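Local atomic coordinates of glycogen accumulation regulator GarA (Mycobacterium tuberculosis, PDB entry 6I2P), a protein that probably regulates central carbon and nitrogen metabolism, including glycogen accumulation, through a phosphopeptide-binding forkhead-associated (FHA) domain. Residues Thr120-Arg124 against Glu125-Ser129. Residues are numbered along the deposited sequence; the frame is centred on the assembly and turned at random.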
ATOM      1  N   THR C 120       3.584 -11.103 -12.730  1.00 46.16           N
ATOM      2  CA  THR C 120       2.745 -12.299 -12.753  1.00 45.04           C
ATOM      3  C   THR C 120       3.476 -13.414 -12.002  1.00 49.66           C
ATOM      4  O   THR C 120       4.678 -13.612 -12.190  1.00 50.05           O
ATOM      5  CB  THR C 120       2.359 -12.675 -14.199  1.00 48.95           C
ATOM      6  OG1 THR C 120       1.809 -11.527 -14.844  1.00 48.21           O
ATOM      7  CG2 THR C 120       1.341 -13.815 -14.259  1.00 45.65           C
ATOM      8  N   TYR C 121       2.745 -14.128 -11.143  1.00 46.50           N
ATOM      9  CA  TYR C 121       3.295 -15.210 -10.337  1.00 47.50           C
ATOM     10  C   TYR C 121       2.582 -16.517 -10.629  1.00 51.25           C
ATOM     11  O   TYR C 121       1.359 -16.542 -10.777  1.00 50.25           O
ATOM     12  CB  TYR C 121       3.201 -14.882  -8.832  1.00 49.13           C
ATOM     13  CG  TYR C 121       3.828 -13.560  -8.440  1.00 51.58           C
ATOM     14  CD1 TYR C 121       3.116 -12.368  -8.542  1.00 52.80           C
ATOM     15  CD2 TYR C 121       5.112 -13.507  -7.908  1.00 53.78           C
ATOM     16  CE1 TYR C 121       3.688 -11.149  -8.182  1.00 54.01           C
ATOM     17  CE2 TYR C 121       5.687 -12.296  -7.520  1.00 55.21           C
ATOM     18  CZ  TYR C 121       4.971 -11.117  -7.666  1.00 61.88           C
ATOM     19  OH  TYR C 121       5.523  -9.917  -7.292  1.00 64.33           O
ATOM     20  N   VAL C 122       3.352 -17.600 -10.734  1.00 48.94           N
ATOM     21  CA  VAL C 122       2.836 -18.954 -10.927  1.00 49.05           C
ATOM     22  C   VAL C 122       3.367 -19.753  -9.757  1.00 53.73           C
ATOM     23  O   VAL C 122       4.585 -19.846  -9.585  1.00 54.99           O
ATOM     24  CB  VAL C 122       3.182 -19.576 -12.308  1.00 53.68           C
ATOM     25  CG1 VAL C 122       2.811 -21.061 -12.358  1.00 54.56           C
ATOM     26  CG2 VAL C 122       2.477 -18.817 -13.424  1.00 51.88           C
ATOM     27  N   ASN C 123       2.448 -20.261  -8.917  1.00 49.96           N
ATOM     28  CA  ASN C 123       2.746 -21.027  -7.701  1.00 51.62           C
ATOM     29  C   ASN C 123       3.688 -20.243  -6.754  1.00 57.79           C
ATOM     30  O   ASN C 123       4.666 -20.795  -6.236  1.00 59.38           O
ATOM     31  CB  ASN C 123       3.252 -22.448  -8.037  1.00 51.50           C
ATOM     32  CG  ASN C 123       2.280 -23.271  -8.858  1.00 59.90           C
ATOM     33  OD1 ASN C 123       1.057 -23.089  -8.810  1.00 49.41           O
ATOM     34  ND2 ASN C 123       2.805 -24.202  -9.638  1.00 51.34           N
ATOM     35  N   ARG C 124       3.377 -18.923  -6.565  1.00 53.90           N
ATOM     36  CA  ARG C 124       4.090 -17.950  -5.714  1.00 54.52           C
ATOM     37  C   ARG C 124       5.413 -17.439  -6.295  1.00 58.33           C
ATOM     38  O   ARG C 124       6.048 -16.573  -5.688  1.00 58.57           O
ATOM     39  CB  ARG C 124       4.359 -18.514  -4.308  1.00 58.11           C
ATOM     40  CG  ARG C 124       3.137 -18.820  -3.468  1.00 69.78           C
ATOM     41  CD  ARG C 124       3.576 -19.298  -2.090  1.00 84.27           C
ATOM     42  NE  ARG C 124       4.416 -18.318  -1.388  1.00 91.91           N
ATOM     43  CZ  ARG C 124       3.948 -17.248  -0.754  1.00103.34           C
ATOM     44  NH1 ARG C 124       4.778 -16.413  -0.146  1.00 92.32           N
ATOM     45  NH2 ARG C 124       2.645 -17.011  -0.714  1.00 86.62           N
ATOM     46  N   GLU C 125       5.839 -17.977  -7.448  1.00 54.61           N
ATOM     47  CA  GLU C 125       7.119 -17.631  -8.058  1.00 55.05           C
ATOM     48  C   GLU C 125       6.971 -16.617  -9.195  1.00 56.10           C
ATOM     49  O   GLU C 125       6.170 -16.853 -10.105  1.00 53.53           O
ATOM     50  CB  GLU C 125       7.859 -18.896  -8.526  1.00 58.58           C
ATOM     51  CG  GLU C 125       8.281 -19.821  -7.393  1.00 72.28           C
ATOM     52  CD  GLU C 125       9.613 -19.492  -6.746  1.00 96.18           C
ATOM     53  OE1 GLU C 125      10.564 -20.287  -6.923  1.00 96.22           O
ATOM     54  OE2 GLU C 125       9.708 -18.449  -6.060  1.00 87.08           O
ATOM     55  N   PRO C 126       7.734 -15.491  -9.168  1.00 52.68           N
ATOM     56  CA  PRO C 126       7.615 -14.494 -10.251  1.00 51.80           C
ATOM     57  C   PRO C 126       8.087 -15.033 -11.598  1.00 57.05           C
ATOM     58  O   PRO C 126       9.141 -15.671 -11.674  1.00 58.87           O
ATOM     59  CB  PRO C 126       8.468 -13.319  -9.757  1.00 54.43           C
ATOM     60  CG  PRO C 126       9.432 -13.923  -8.792  1.00 60.71           C
ATOM     61  CD  PRO C 126       8.718 -15.070  -8.148  1.00 55.85           C
ATOM     62  N   VAL C 127       7.267 -14.838 -12.647  1.00 51.95           N
ATOM     63  CA  VAL C 127       7.563 -15.358 -13.988  1.00 52.08           C
ATOM     64  C   VAL C 127       7.337 -14.335 -15.094  1.00 55.59           C
ATOM     65  O   VAL C 127       6.502 -13.433 -14.963  1.00 53.34           O
ATOM     66  CB  VAL C 127       6.805 -16.687 -14.318  1.00 55.34           C
ATOM     67  CG1 VAL C 127       7.217 -17.837 -13.402  1.00 56.58           C
ATOM     68  CG2 VAL C 127       5.286 -16.499 -14.328  1.00 52.91           C
ATOM     69  N   ASP C 128       8.052 -14.520 -16.210  1.00 53.99           N
ATOM     70  CA  ASP C 128       7.867 -13.747 -17.430  1.00 53.61           C
ATOM     71  C   ASP C 128       6.883 -14.585 -18.267  1.00 55.06           C
ATOM     72  O   ASP C 128       5.872 -14.067 -18.740  1.00 53.28           O
ATOM     73  CB  ASP C 128       9.201 -13.562 -18.169  1.00 57.86           C
ATOM     74  CG  ASP C 128      10.221 -12.696 -17.455  1.00 69.52           C
ATOM     75  OD1 ASP C 128       9.848 -11.592 -16.999  1.00 70.38           O
ATOM     76  OD2 ASP C 128      11.397 -13.105 -17.380  1.00 76.62           O
ATOM     77  N   SER C 129       7.164 -15.898 -18.378  1.00 52.26           N
ATOM     78  CA  SER C 129       6.340 -16.880 -19.084  1.00 52.58           C
ATOM     79  C   SER C 129       6.434 -18.242 -18.395  1.00 58.08           C
ATOM     80  O   SER C 129       7.521 -18.656 -17.984  1.00 60.44           O
ATOM     81  CB  SER C 129       6.762 -16.998 -20.544  1.00 56.89           C
ATOM     82  OG  SER C 129       8.056 -17.562 -20.666  1.00 69.68           O
TER
HETATM   83  O   HOH W   1       6.326 -11.261 -13.362  1.00 53.01           O
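A tight beta hairpin with a two-residue loop in the FHA domain brings Tyr121 against Pro126 and Val122 against Val127, with Asn123 and Arg124 forming the type I' turn between antiparallel strands 120-122 and 125-127. Next to the turn, Val122 and Glu125 bond both ways: Val122 N gives its hydrogen to Glu125 O at 3.0 Å, and Glu125 N returns one to Val122 O at 3.1 Å, approaching from well above the carbonyl plane. Further along, Val127 N points almost straight at Thr120 O (2.9 Å, 170° at the hydrogen). The return bond there is replaced by a water, which accepts from Thr120 N and donates to Val127 O. On one face the Tyr121 ring, with CG beside its own backbone N (chi1 -54°), leans across the proline: CE2 lies 3.7 Å from Pro126 CB, while CD2 comes within 3.5 Å of Pro126 N. The other face carries a small valine contact, Val122 CG2 to Val127 CG2 at 3.8 Å, and Val122 also packs on Val111 of strand 108-113. The Asn123 amide reaches out to residues 136-137, OD1 hydrogen-bonded to Glu137 N and ND2 to Asp136 OD1, whereas Arg124 NH1 reaches Asp35 O. Left-handed backbone angles at both Asn123 and Arg124 give the right-handed strand twist its matching turn, as is characteristic of beta hairpins closed by a two-residue type I' turn.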